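Long-range contacts in cellulosome protein dockerin type I (Clostridium thermocellum, PDB 2WZ8), which probably binds carbohydrate as a calcium-containing family 35 module, a beta-sandwich domain of a dockerin-bearing protein of the cellulosome: residues Y55-T61 with V118-N124; N18-A24 with N46-N52; V83-C88 with H100-R106. One frame throughout, in Å; residues are numbered along the deposited sequence. Where two conformers were deposited one is given.

Interaction 1: residues Y55-T61 with V118-N124; sequences YVPQAGT and VYLNAGN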
loop_
_atom_site.group_PDB
_atom_site.type_symbol
_atom_site.label_atom_id
_atom_site.label_comp_id
_atom_site.label_asym_id
_atom_site.label_seq_id
_atom_site.Cartn_x
_atom_site.Cartn_y
_atom_site.Cartn_z
ATOM N N TYR A 55 -4.922 11.857 7.276
ATOM C CA TYR A 55 -5.688 12.664 8.219
ATOM C C TYR A 55 -7.129 12.231 8.314
ATOM O O TYR A 55 -7.843 12.166 7.304
ATOM C CB TYR A 55 -5.663 14.152 7.813
ATOM C CG TYR A 55 -6.327 15.026 8.833
ATOM C CD1 TYR A 55 -5.604 15.649 9.842
ATOM C CD2 TYR A 55 -7.688 15.199 8.806
ATOM C CE1 TYR A 55 -6.243 16.432 10.793
ATOM C CE2 TYR A 55 -8.326 15.971 9.749
ATOM C CZ TYR A 55 -7.599 16.584 10.735
ATOM O OH TYR A 55 -8.264 17.400 11.659
ATOM N N VAL A 56 -7.554 11.998 9.556
ATOM C CA VAL A 56 -8.978 11.818 9.878
ATOM C C VAL A 56 -9.368 12.655 11.094
ATOM O O VAL A 56 -8.553 12.918 11.954
ATOM C CB VAL A 56 -9.343 10.341 10.102
ATOM C CG1 VAL A 56 -9.192 9.531 8.817
ATOM C CG2 VAL A 56 -8.573 9.741 11.263
ATOM N N PRO A 57 -10.639 13.070 11.170
ATOM C CA PRO A 57 -11.042 13.947 12.265
ATOM C C PRO A 57 -11.344 13.232 13.582
ATOM O O PRO A 57 -11.473 13.878 14.634
ATOM C CB PRO A 57 -12.350 14.547 11.739
ATOM C CG PRO A 57 -12.885 13.515 10.869
ATOM C CD PRO A 57 -11.696 12.960 10.148
ATOM N N GLN A 58 -11.551 11.934 13.505
ATOM C CA GLN A 58 -12.039 11.137 14.640
ATOM C C GLN A 58 -11.242 9.879 14.805
ATOM O O GLN A 58 -10.937 9.207 13.812
ATOM C CB GLN A 58 -13.504 10.726 14.418
ATOM C CG GLN A 58 -14.483 11.836 14.418
ATOM C CD GLN A 58 -14.818 12.328 15.790
ATOM O OE1 GLN A 58 -14.650 11.632 16.812
ATOM N NE2 GLN A 58 -15.347 13.525 15.835
ATOM N N ALA A 59 -10.945 9.515 16.043
ATOM C CA ALA A 59 -10.383 8.216 16.334
ATOM C C ALA A 59 -11.402 7.147 16.004
ATOM O O ALA A 59 -12.601 7.310 16.257
ATOM C CB ALA A 59 -9.958 8.108 17.789
ATOM N N GLY A 60 -10.936 6.052 15.426
ATOM C CA GLY A 60 -11.814 4.923 15.103
ATOM C C GLY A 60 -11.271 4.043 14.022
ATOM O O GLY A 60 -10.187 4.223 13.535
ATOM N N THR A 61 -12.055 3.043 13.722
ATOM C CA THR A 61 -11.733 2.098 12.647
ATOM C C THR A 61 -12.307 2.622 11.332
ATOM O O THR A 61 -13.487 3.019 11.217
ATOM C CB THR A 61 -12.248 0.675 12.968
ATOM O OG1 THR A 61 -11.605 0.201 14.161
ATOM C CG2 THR A 61 -11.987 -0.273 11.807
ATOM N N VAL A 118 -8.432 -0.383 9.304
ATOM C CA VAL A 118 -7.344 0.218 10.053
ATOM C C VAL A 118 -7.896 1.089 11.184
ATOM O O VAL A 118 -8.870 1.798 10.998
ATOM C CB VAL A 118 -6.407 1.047 9.134
ATOM C CG1 VAL A 118 -5.656 0.123 8.163
ATOM C CG2 VAL A 118 -7.146 2.176 8.392
ATOM N N TYR A 119 -7.226 1.043 12.334
ATOM C CA TYR A 119 -7.556 1.921 13.454
ATOM C C TYR A 119 -6.652 3.144 13.407
ATOM O O TYR A 119 -5.415 3.035 13.445
ATOM C CB TYR A 119 -7.410 1.218 14.824
ATOM C CG TYR A 119 -7.964 2.096 15.927
ATOM C CD1 TYR A 119 -9.303 2.040 16.264
ATOM C CD2 TYR A 119 -7.161 3.021 16.567
ATOM C CE1 TYR A 119 -9.815 2.824 17.248
ATOM C CE2 TYR A 119 -7.682 3.851 17.555
ATOM C CZ TYR A 119 -9.014 3.752 17.857
ATOM O OH TYR A 119 -9.556 4.538 18.867
ATOM N N LEU A 120 -7.302 4.310 13.298
ATOM C CA LEU A 120 -6.624 5.583 13.201
ATOM C C LEU A 120 -6.951 6.486 14.366
ATOM O O LEU A 120 -8.029 6.431 14.940
ATOM C CB LEU A 120 -7.017 6.281 11.901
ATOM C CG LEU A 120 -6.705 5.505 10.609
ATOM C CD1 LEU A 120 -7.259 6.257 9.383
ATOM C CD2 LEU A 120 -5.226 5.167 10.466
ATOM N N ASN A 121 -5.978 7.313 14.705
ATOM C CA ASN A 121 -6.159 8.398 15.689
ATOM C C ASN A 121 -6.731 9.652 15.019
ATOM O O ASN A 121 -6.544 9.857 13.827
ATOM C CB ASN A 121 -4.837 8.772 16.343
ATOM C CG ASN A 121 -4.178 7.616 17.049
ATOM O OD1 ASN A 121 -4.829 6.851 17.740
ATOM N ND2 ASN A 121 -2.866 7.457 16.829
ATOM N N ALA A 122 -7.412 10.506 15.782
ATOM C CA ALA A 122 -7.730 11.838 15.272
ATOM C C ALA A 122 -6.437 12.559 14.900
ATOM O O ALA A 122 -5.464 12.509 15.645
ATOM C CB ALA A 122 -8.513 12.645 16.317
ATOM N N GLY A 123 -6.454 13.251 13.765
ATOM C CA GLY A 123 -5.289 13.961 13.263
ATOM C C GLY A 123 -4.539 13.147 12.227
ATOM O O GLY A 123 -5.112 12.334 11.479
ATOM N N ASN A 124 -3.246 13.435 12.150
ATOM C CA ASN A 124 -2.369 12.793 11.161
ATOM C C ASN A 124 -1.928 11.423 11.629
ATOM O O ASN A 124 -1.601 11.202 12.790
ATOM C CB ASN A 124 -1.122 13.664 10.866
ATOM C CG ASN A 124 -1.423 14.885 10.042
ATOM O OD1 ASN A 124 -0.955 15.997 10.383
ATOM N ND2 ASN A 124 -2.192 14.732 8.983
#
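Val-56 and Gly-123 exchange two backbone hydrogen bonds, and Gly-60 and Leu-120 exchange two more. At each pair both the N-H and the C=O of both residues are used, so eight polar backbone groups are satisfied in four bonds. In the first pair, Gly-123 N reaches Val-56 O at 2.8 Å, while Val-56 N meets Gly-123 O at 3.1 Å. In the second, Leu-120 N lies 2.9 Å from Gly-60 O. The antiparallel register slips by one residue between these pairs, as strand 49-56 turns into 60-69 and 112-120 into 123-130. These are two neighbouring connections between the sheets of the beta-sandwich. Where the strands break, Gln-58 O accepts from Tyr-62 OH and Asn-121 N donates to Asn-125 OD1.

Several carbonyls also receive a CA-H contact, such as Tyr-55 CA to Gly-123 O at 3.3 Å. Glycine suits positions 60 and 123 because their backbone angles would press a CB against the preceding carbonyl oxygen. Each is instead accompanied by a tyrosine: Gly-60 O lies over one face of the Tyr-119 ring, and Tyr-55 CE1 comes within 3.6 Å of Gly-123 CA. Tyr-119 turns its ring beside its own carbonyl carbon (chi1 -171°), which lays it against Gly-60, and Thr-61 OG1 sits at the ring's edge. Asn-124 ND2 likewise lies in the plane of the Tyr-55 ring, at its edge.

On the buried side, Val-56 CG1 meets Leu-120 CD1 at 3.8 Å, the two side chains set roughly perpendicular to each other, and both touch Tyr-62. Main-chain bonding thus sets the pairing, while the side chains divide into an exposed aromatic flank and an apolar inner one.

Interaction 2: residues N18-A24 with N46-N52; sequences NTLGGAA and NNYLQFN
Asn-52 ND2 is held twice: it donates in its own amide plane to Thr-19 OG1 at 2.9 Å, reaching across to the 18-24 segment, and also to Ala-17 O just before that segment. Beside it Thr-19 O accepts the N-H of Gln-50 at 2.8 Å, and Thr-19 N returns a bond to Gln-50 O. The pair joins edge strand 19-20 antiparallel to strand 49-56 in the five-stranded sheet of the beta-sandwich. Gly-21 N continues the pairing to Tyr-48 O, after which Gly-21 to Ala-24 form a type II' beta turn. Glycine fits at 21 because a CB there would collide with the Tyr-48 ring; its CA instead makes a CH-pi contact over the ring face, 4.0 Å from the centroid. Tyr-48 CG stands between its own N and carbonyl carbon (chi1 67°), which brings the ring over Gly-21, and Arg-128 adds a cation-pi contact.

Leu-20 and buried Leu-49 lie side by side, with apolar ends that suit the side facing Val-38. Asn-18 ND2 binds Ala-13 O, while its OD1 accepts a weak bond from Asn-52 N. Asn-52 OD1 takes Gln-50 NE2 of its own strand at 2.8 Å, with 177° at the hydrogen.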
loop_
_atom_site.group_PDB
_atom_site.type_symbol
_atom_site.label_atom_id
_atom_site.label_comp_id
_atom_site.label_asym_id
_atom_site.label_seq_id
_atom_site.Cartn_x
_atom_site.Cartn_y
_atom_site.Cartn_z
ATOM N N ASN A 18 5.198 11.248 0.785
ATOM C CA ASN A 18 5.414 9.906 1.318
ATOM C C ASN A 18 6.893 9.600 1.450
ATOM O O ASN A 18 7.722 10.239 0.808
ATOM C CB ASN A 18 4.704 8.848 0.445
ATOM C CG ASN A 18 3.203 8.994 0.451
ATOM O OD1 ASN A 18 2.614 9.580 1.382
ATOM N ND2 ASN A 18 2.547 8.372 -0.536
ATOM N N THR A 19 7.219 8.609 2.274
ATOM C CA THR A 19 8.583 8.120 2.434
ATOM C C THR A 19 8.736 6.763 1.782
ATOM O O THR A 19 7.958 5.850 2.043
ATOM C CB THR A 19 8.990 7.979 3.917
ATOM O OG1 THR A 19 8.714 9.193 4.608
ATOM C CG2 THR A 19 10.454 7.653 4.050
ATOM N N LEU A 20 9.742 6.635 0.925
ATOM C CA LEU A 20 10.083 5.379 0.298
ATOM C C LEU A 20 11.437 4.992 0.849
ATOM O O LEU A 20 12.399 5.762 0.784
ATOM C CB LEU A 20 10.096 5.522 -1.223
ATOM C CG LEU A 20 8.724 5.394 -1.930
ATOM C CD1 LEU A 20 7.782 6.515 -1.563
ATOM C CD2 LEU A 20 8.894 5.345 -3.464
ATOM N N GLY A 21 11.492 3.819 1.427
ATOM C CA GLY A 21 12.751 3.255 1.940
ATOM C C GLY A 21 13.406 2.302 0.978
ATOM O O GLY A 21 12.742 1.574 0.216
ATOM N N GLY A 22 14.737 2.288 0.998
ATOM C CA GLY A 22 15.434 1.240 0.312
ATOM C C GLY A 22 15.178 1.276 -1.174
ATOM O O GLY A 22 15.303 2.323 -1.821
ATOM N N ALA A 23 14.875 0.090 -1.674
ATOM C CA ALA A 23 14.643 -0.188 -3.073
ATOM C C ALA A 23 13.240 0.193 -3.569
ATOM O O ALA A 23 12.957 0.132 -4.784
ATOM C CB ALA A 23 14.911 -1.674 -3.392
ATOM N N ALA A 24 12.351 0.598 -2.666
ATOM C CA ALA A 24 10.999 0.962 -3.134
ATOM C C ALA A 24 11.146 2.191 -4.032
ATOM O O ALA A 24 11.891 3.119 -3.707
ATOM C CB ALA A 24 10.045 1.238 -1.955
ATOM N N ASN A 46 13.394 -2.924 4.953
ATOM C CA ASN A 46 13.916 -1.586 4.665
ATOM C C ASN A 46 13.365 -1.027 3.350
ATOM O O ASN A 46 13.472 0.159 3.095
ATOM C CB ASN A 46 15.441 -1.576 4.670
ATOM C CG ASN A 46 16.037 -2.698 3.819
ATOM O OD1 ASN A 46 16.953 -2.468 3.044
ATOM N ND2 ASN A 46 15.514 -3.918 3.963
ATOM N N ASN A 47 12.744 -1.887 2.553
ATOM C CA ASN A 47 12.221 -1.494 1.220
ATOM C C ASN A 47 10.727 -1.245 1.298
ATOM O O ASN A 47 9.915 -2.065 0.869
ATOM C CB ASN A 47 12.512 -2.585 0.205
ATOM C CG ASN A 47 13.951 -3.043 0.228
ATOM O OD1 ASN A 47 14.222 -4.229 0.381
ATOM N ND2 ASN A 47 14.853 -2.121 0.118
ATOM N N TYR A 48 10.392 -0.135 1.929
ATOM C CA TYR A 48 8.993 0.134 2.362
ATOM C C TYR A 48 8.403 1.376 1.685
ATOM O O TYR A 48 9.117 2.217 1.154
ATOM C CB TYR A 48 8.927 0.275 3.887
ATOM C CG TYR A 48 9.619 1.466 4.454
ATOM C CD1 TYR A 48 9.025 2.718 4.436
ATOM C CD2 TYR A 48 10.899 1.372 4.970
ATOM C CE1 TYR A 48 9.646 3.820 4.965
ATOM C CE2 TYR A 48 11.537 2.492 5.481
ATOM C CZ TYR A 48 10.917 3.707 5.481
ATOM O OH TYR A 48 11.559 4.828 6.012
ATOM N N LEU A 49 7.077 1.459 1.746
ATOM C CA LEU A 49 6.314 2.633 1.363
ATOM C C LEU A 49 5.555 3.100 2.588
ATOM O O LEU A 49 4.771 2.340 3.147
ATOM C CB LEU A 49 5.292 2.272 0.272
ATOM C CG LEU A 49 4.202 3.276 -0.098
ATOM C CD1 LEU A 49 4.763 4.650 -0.496
ATOM C CD2 LEU A 49 3.214 2.703 -1.146
ATOM N N GLN A 50 5.799 4.322 2.994
ATOM C CA GLN A 50 5.033 4.925 4.070
ATOM C C GLN A 50 4.272 6.137 3.644
ATOM O O GLN A 50 4.839 7.112 3.200
ATOM C CB GLN A 50 5.943 5.266 5.249
ATOM C CG GLN A 50 5.212 5.868 6.430
ATOM C CD GLN A 50 6.084 5.958 7.639
ATOM O OE1 GLN A 50 6.531 4.920 8.161
ATOM N NE2 GLN A 50 6.353 7.180 8.099
ATOM N N PHE A 51 2.960 6.068 3.869
ATOM C CA PHE A 51 2.052 7.197 3.712
ATOM C C PHE A 51 2.138 7.994 4.981
ATOM O O PHE A 51 1.909 7.492 6.075
ATOM C CB PHE A 51 0.592 6.733 3.516
ATOM C CG PHE A 51 0.338 6.045 2.202
ATOM C CD1 PHE A 51 -0.180 6.778 1.114
ATOM C CD2 PHE A 51 0.632 4.719 2.021
ATOM C CE1 PHE A 51 -0.442 6.178 -0.096
ATOM C CE2 PHE A 51 0.399 4.106 0.822
ATOM C CZ PHE A 51 -0.156 4.847 -0.272
ATOM N N ASN A 52 2.493 9.237 4.791
ATOM C CA ASN A 52 2.581 10.181 5.825
ATOM C C ASN A 52 1.307 11.058 5.747
ATOM O O ASN A 52 0.792 11.437 4.673
ATOM C CB ASN A 52 3.861 11.039 5.709
ATOM C CG ASN A 52 5.117 10.223 5.805
ATOM O OD1 ASN A 52 5.252 9.395 6.734
ATOM N ND2 ASN A 52 6.086 10.456 4.868
#

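Interaction 3: residues V83-C88 with H100-R106; sequences VVDRYC and HYFFNTR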
loop_
_atom_site.group_PDB
_atom_site.type_symbol
_atom_site.label_atom_id
_atom_site.label_comp_id
_atom_site.label_asym_id
_atom_site.label_seq_id
_atom_site.Cartn_x
_atom_site.Cartn_y
_atom_site.Cartn_z
ATOM N N VAL A 83 -1.297 -18.505 -10.789
ATOM C CA VAL A 83 -1.231 -17.199 -10.107
ATOM C C VAL A 83 -1.177 -17.353 -8.604
ATOM O O VAL A 83 -1.698 -18.316 -8.031
ATOM C CB VAL A 83 -2.404 -16.301 -10.472
ATOM C CG1 VAL A 83 -2.496 -16.109 -11.976
ATOM C CG2 VAL A 83 -3.701 -16.845 -9.876
ATOM N N VAL A 84 -0.510 -16.390 -7.966
ATOM C CA VAL A 84 -0.395 -16.385 -6.523
ATOM C C VAL A 84 -0.681 -15.028 -5.910
ATOM O O VAL A 84 -0.593 -13.996 -6.550
ATOM C CB VAL A 84 0.961 -16.858 -6.045
ATOM C CG1 VAL A 84 1.170 -18.335 -6.456
ATOM C CG2 VAL A 84 2.067 -15.950 -6.555
ATOM N N ASP A 85 -1.021 -15.091 -4.641
ATOM C CA ASP A 85 -1.262 -13.923 -3.827
ATOM C C ASP A 85 0.105 -13.341 -3.494
ATOM O O ASP A 85 1.115 -14.048 -3.445
ATOM C CB ASP A 85 -1.985 -14.300 -2.534
ATOM C CG ASP A 85 -3.471 -14.619 -2.706
ATOM O OD1 ASP A 85 -4.035 -14.589 -3.818
ATOM O OD2 ASP A 85 -4.095 -14.895 -1.639
ATOM N N ARG A 86 0.132 -12.042 -3.256
ATOM C CA ARG A 86 1.280 -11.348 -2.662
ATOM C C ARG A 86 0.904 -10.853 -1.286
ATOM O O ARG A 86 -0.137 -10.224 -1.077
ATOM C CB ARG A 86 1.723 -10.174 -3.533
ATOM C CG ARG A 86 2.675 -10.563 -4.629
ATOM C CD ARG A 86 3.291 -9.400 -5.358
ATOM N NE ARG A 86 4.470 -9.791 -6.126
ATOM C CZ ARG A 86 5.388 -8.959 -6.605
ATOM N NH1 ARG A 86 5.267 -7.655 -6.431
ATOM N NH2 ARG A 86 6.410 -9.451 -7.312
ATOM N N TYR A 87 1.784 -11.145 -0.347
ATOM C CA TYR A 87 1.596 -10.729 1.053
ATOM C C TYR A 87 2.161 -9.347 1.275
ATOM O O TYR A 87 3.197 -8.994 0.767
ATOM C CB TYR A 87 2.297 -11.733 1.968
ATOM C CG TYR A 87 2.144 -11.483 3.460
ATOM C CD1 TYR A 87 1.040 -11.951 4.149
ATOM C CD2 TYR A 87 3.099 -10.789 4.163
ATOM C CE1 TYR A 87 0.901 -11.763 5.483
ATOM C CE2 TYR A 87 2.954 -10.572 5.545
ATOM C CZ TYR A 87 1.848 -11.058 6.183
ATOM O OH TYR A 87 1.704 -10.869 7.542
ATOM N N CYS A 88 1.466 -8.588 2.090
ATOM C CA CYS A 88 1.974 -7.339 2.611
ATOM C C CYS A 88 1.706 -7.158 4.086
ATOM O O CYS A 88 0.629 -7.482 4.549
ATOM C CB CYS A 88 1.387 -6.159 1.830
ATOM S SG CYS A 88 2.223 -4.588 2.023
ATOM N N HIS A 100 -1.816 -8.878 5.133
ATOM C CA HIS A 100 -2.886 -9.044 4.154
ATOM C C HIS A 100 -2.386 -9.756 2.915
ATOM O O HIS A 100 -1.327 -9.424 2.385
ATOM C CB HIS A 100 -3.456 -7.677 3.769
ATOM C CG HIS A 100 -4.774 -7.756 3.056
ATOM N ND1 HIS A 100 -5.966 -7.961 3.722
ATOM C CD2 HIS A 100 -5.089 -7.614 1.749
ATOM C CE1 HIS A 100 -6.955 -7.974 2.842
ATOM N NE2 HIS A 100 -6.446 -7.786 1.632
ATOM N N TYR A 101 -3.162 -10.729 2.460
ATOM C CA TYR A 101 -2.877 -11.428 1.212
ATOM C C TYR A 101 -3.701 -10.816 0.111
ATOM O O TYR A 101 -4.929 -10.797 0.157
ATOM C CB TYR A 101 -3.161 -12.933 1.314
ATOM C CG TYR A 101 -2.145 -13.684 2.124
ATOM C CD1 TYR A 101 -1.013 -14.217 1.507
ATOM C CD2 TYR A 101 -2.308 -13.878 3.478
ATOM C CE1 TYR A 101 -0.078 -14.915 2.205
ATOM C CE2 TYR A 101 -1.333 -14.608 4.220
ATOM C CZ TYR A 101 -0.233 -15.109 3.544
ATOM O OH TYR A 101 0.751 -15.842 4.201
ATOM N N PHE A 102 -2.982 -10.240 -0.836
ATOM C CA PHE A 102 -3.563 -9.545 -1.992
ATOM C C PHE A 102 -3.688 -10.482 -3.175
ATOM O O PHE A 102 -2.708 -11.121 -3.606
ATOM C CB PHE A 102 -2.675 -8.366 -2.384
ATOM C CG PHE A 102 -2.791 -7.194 -1.470
ATOM C CD1 PHE A 102 -3.684 -6.187 -1.746
ATOM C CD2 PHE A 102 -1.988 -7.080 -0.340
ATOM C CE1 PHE A 102 -3.817 -5.088 -0.889
ATOM C CE2 PHE A 102 -2.081 -5.962 0.472
ATOM C CZ PHE A 102 -2.998 -4.974 0.196
ATOM N N PHE A 103 -4.907 -10.545 -3.703
ATOM C CA PHE A 103 -5.244 -11.381 -4.855
ATOM C C PHE A 103 -4.470 -10.961 -6.111
ATOM O O PHE A 103 -3.792 -9.943 -6.180
ATOM C CB PHE A 103 -6.768 -11.441 -5.109
ATOM C CG PHE A 103 -7.420 -10.103 -5.430
ATOM C CD1 PHE A 103 -7.280 -9.523 -6.685
ATOM C CD2 PHE A 103 -8.202 -9.436 -4.490
ATOM C CE1 PHE A 103 -7.912 -8.338 -6.968
ATOM C CE2 PHE A 103 -8.797 -8.226 -4.801
ATOM C CZ PHE A 103 -8.662 -7.685 -6.022
ATOM N N ASN A 104 -4.526 -11.835 -7.095
ATOM C CA ASN A 104 -3.812 -11.623 -8.326
ATOM C C ASN A 104 -4.683 -10.848 -9.320
ATOM O O ASN A 104 -5.824 -11.227 -9.615
ATOM C CB ASN A 104 -3.369 -12.980 -8.885
ATOM C CG ASN A 104 -2.176 -12.891 -9.800
ATOM O OD1 ASN A 104 -2.321 -12.550 -10.968
ATOM N ND2 ASN A 104 -0.982 -13.219 -9.286
ATOM N N THR A 105 -4.126 -9.774 -9.865
ATOM C CA THR A 105 -4.797 -8.960 -10.881
ATOM C C THR A 105 -4.470 -9.397 -12.324
ATOM O O THR A 105 -4.998 -8.836 -13.287
ATOM C CB THR A 105 -4.454 -7.476 -10.742
ATOM O OG1 THR A 105 -3.069 -7.285 -11.061
ATOM C CG2 THR A 105 -4.776 -6.963 -9.362
ATOM N N ARG A 106 -3.552 -10.347 -12.430
ATOM C CA ARG A 106 -3.186 -11.043 -13.689
ATOM C C ARG A 106 -2.430 -10.203 -14.734
ATOM O O ARG A 106 -2.063 -10.688 -15.802
ATOM C CB ARG A 106 -4.413 -11.683 -14.350
ATOM C CG ARG A 106 -5.037 -12.802 -13.572
ATOM C CD ARG A 106 -6.265 -13.429 -14.311
ATOM N NE ARG A 106 -6.702 -14.618 -13.605
ATOM C CZ ARG A 106 -6.190 -15.826 -13.782
ATOM N NH1 ARG A 106 -5.195 -15.999 -14.638
ATOM N NH2 ARG A 106 -6.645 -16.852 -13.067
#
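Strands 86-88 and 100-102 run antiparallel, their short axes 4.7 Å apart at 148°, with two-way backbone hydrogen bonds at Arg-86/Phe-102 and Cys-88/His-100. They are the two arms of a beta hairpin at one border of the five-stranded sheet. Between these pairs Tyr-87 faces Tyr-101 across a non-hydrogen-bonded site, where close CA atoms bring the side chains together. The rings form a T-shaped pair, centroids 4.9 Å apart and planes at 63°: Tyr-87 presents its CD1 edge to the face of Tyr-101, while its hydroxyl bonds Glu-97.

On the other face Phe-102 and Cys-88 are buried. Phe-102 CE2 packs 3.7 Å from Cys-88 CB; the short cysteine side chain lets the ring come in close, and Phe-68 meets Phe-102 edge-to-face. His-100 lays CD2 over the centre of the Phe-102 ring, 3.5 Å above its plane, and bonds Asp-114 through NE2. The far end of Arg-86 leads away, to a salt bridge with Glu-72.

Beyond the strands, Asn-104 takes over from the main-chain pairing. Its OD1 accepts from Arg-106 N, making an Asx turn, and Val-83 CB rests 3.5 Å from Asn-104 CG. An amide suits this position because it can accept and donate at once. Val-84 O takes one bond from Asn-70 ND2 and another from across the contact: Asn-104 ND2 donates to Val-84 O at 2.9 Å, with 175° at the hydrogen and the oxygen lying in the amide plane.

Overall arrangement
From the N terminus, interaction 2 closes first, pairing 18-24 with 46-52 around a loop that contains the two-stranded sheet 25-28/36-39. Strand 49-56 then runs on directly into interaction 1; the centres of interactions 1 and 2 are about 21 Å apart. Interaction 1 opens at 55-61 and closes only at 118-124, so the loop it spans encloses interaction 3, the much shorter hairpin closure of 83-88 with 100-106. None of the three cross. Interactions 2 and 3 tie down the two outer strands of the five-stranded sheet, 19-20 and 98-102, while interaction 1, across the chain's centre from interaction 3, joins this sheet to the four-stranded one.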